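Local coordinates for protein putative nucleotidyltransferase (Sulfolobus solfataricus P2, PDB 2RFF) that probably acts as a nucleotidyltransferase, transferring a nucleoside monophosphate from a nucleoside triphosphate to an acceptor, at residues M15-A19 with S51-I55. Residues are numbered along the deposited sequence; the frame is centred on the assembly and turned at random.
Sequences MLKLA and SDIDI
Ile53 and the selenomethionine Met15 pass alongside each other, pointing oppositely, the isoleucine reaching across to helix 6-29 while the selenium-bearing chain reaches toward the strand. Ile53, whose CG1 lies trans to the backbone N (chi1 -172°), sends CD1 straight at the helix backbone, where it rests 3.7 Å from Met15 O. That oxygen accepts the i to i+4 bond from Ala19 N; the methyl makes only a van der Waals contact with it. Leu16 comes to the same methyl from the flank: its CB leaves the helix away from the strand, but CD2 swings back to lie 4.0 Å from Ile53 CD1, the leucine lying across the isoleucine, roughly perpendicular to it. Ala19 CB adds a looser contact, so CD1 is held among three helix residues.

Met15 folds over the other branch. In the conformer described here (a second is modelled), it bends at chi2 and chi3, carrying SE out to 3.7 Å from Ser51 O, beside the entry to the strand, then turning CE back to 4.0 Å from Ile53 CG2. Ser51 O is itself hydrogen-bonded to Arg42 NH2, while Met15 also packs on Arg42. Replacing Ile53 with an alanine would probably open a gap between Met15, Leu16 and Ala19 and loosen their hold on the strand.

One turn along, the small Ala19 lets Ile55 in close, with its CD1 3.8 Å from Ala19 CB. Met15 and Ala19 thus sit over Ile53 and Ile55, alternate residues on one strand face; the axes of segments 15-19 and 53-55 are inclined at 29°. This is a helix laid at a shallow angle, running the same way, over an inner strand of the mixed sheet, the alpha/beta packing consistent with the nucleotidyltransferase fold.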
# COMPACT_ATOMS: atom_id res chain seq x y z
N MSE A 15 8.73 -4.29 6.39
CA MSE A 15 8.11 -3.49 5.31
C MSE A 15 6.60 -3.34 5.51
O MSE A 15 6.06 -2.28 5.24
CB MSE A 15 8.45 -4.05 3.93
CG MSE A 15 9.90 -3.90 3.52
SE MSE A 15 10.31 -2.45 2.33
CE MSE A 15 9.98 -0.95 3.45
N LEU A 16 5.97 -4.37 6.03
CA LEU A 16 4.54 -4.31 6.33
C LEU A 16 4.30 -3.34 7.49
O LEU A 16 3.33 -2.59 7.49
CB LEU A 16 3.96 -5.71 6.61
CG LEU A 16 3.83 -6.62 5.40
CD1 LEU A 16 3.57 -8.08 5.80
CD2 LEU A 16 2.75 -6.18 4.36
N LYS A 17 5.21 -3.34 8.48
CA LYS A 17 5.08 -2.42 9.60
C LYS A 17 5.28 -0.95 9.15
O LYS A 17 4.56 -0.07 9.62
CB LYS A 17 5.95 -2.86 10.75
CG LYS A 17 5.43 -4.16 11.42
CD LYS A 17 6.38 -4.66 12.54
CE LYS A 17 5.93 -5.96 13.22
NZ LYS A 17 7.00 -6.41 14.20
N LEU A 18 6.22 -0.69 8.23
CA LEU A 18 6.39 0.64 7.67
C LEU A 18 5.13 1.06 6.88
O LEU A 18 4.68 2.19 7.06
CB LEU A 18 7.60 0.72 6.76
CG LEU A 18 7.83 2.03 6.00
CD1 LEU A 18 7.89 3.24 6.93
CD2 LEU A 18 9.02 1.89 5.11
N ALA A 19 4.57 0.17 6.04
CA ALA A 19 3.34 0.43 5.28
C ALA A 19 2.20 0.76 6.26
O ALA A 19 1.44 1.70 6.00
CB ALA A 19 2.99 -0.71 4.42
N SER A 51 13.77 -5.94 -1.70
CA SER A 51 12.66 -5.41 -2.48
C SER A 51 11.93 -4.28 -1.78
O SER A 51 11.87 -4.22 -0.54
CB SER A 51 11.63 -6.50 -2.80
OG SER A 51 12.19 -7.54 -3.58
N ASP A 52 11.45 -3.33 -2.59
CA ASP A 52 10.65 -2.27 -1.99
C ASP A 52 9.28 -2.85 -1.66
O ASP A 52 9.02 -4.06 -1.88
CB ASP A 52 10.58 -1.02 -2.87
CG ASP A 52 9.91 -1.26 -4.18
OD1 ASP A 52 9.35 -2.35 -4.40
OD2 ASP A 52 9.97 -0.32 -5.00
N ILE A 53 8.44 -2.03 -1.04
CA ILE A 53 7.03 -2.44 -0.83
C ILE A 53 6.21 -1.43 -1.66
O ILE A 53 6.47 -0.21 -1.65
CB ILE A 53 6.58 -2.56 0.63
CG1 ILE A 53 5.18 -3.18 0.69
CG2 ILE A 53 6.55 -1.21 1.34
CD1 ILE A 53 4.83 -3.70 2.08
N ASP A 54 5.23 -1.94 -2.40
CA ASP A 54 4.38 -1.13 -3.27
C ASP A 54 3.00 -1.00 -2.66
O ASP A 54 2.35 -2.02 -2.38
CB ASP A 54 4.30 -1.79 -4.63
CG ASP A 54 5.62 -1.82 -5.34
OD1 ASP A 54 6.38 -0.83 -5.29
OD2 ASP A 54 5.95 -2.84 -5.96
N ILE A 55 2.56 0.25 -2.48
CA ILE A 55 1.33 0.56 -1.78
C ILE A 55 0.36 1.24 -2.72
O ILE A 55 0.69 2.26 -3.32
CB ILE A 55 1.59 1.47 -0.57
CG1 ILE A 55 2.63 0.84 0.38
CG2 ILE A 55 0.25 1.73 0.18
CD1 ILE A 55 2.92 1.75 1.57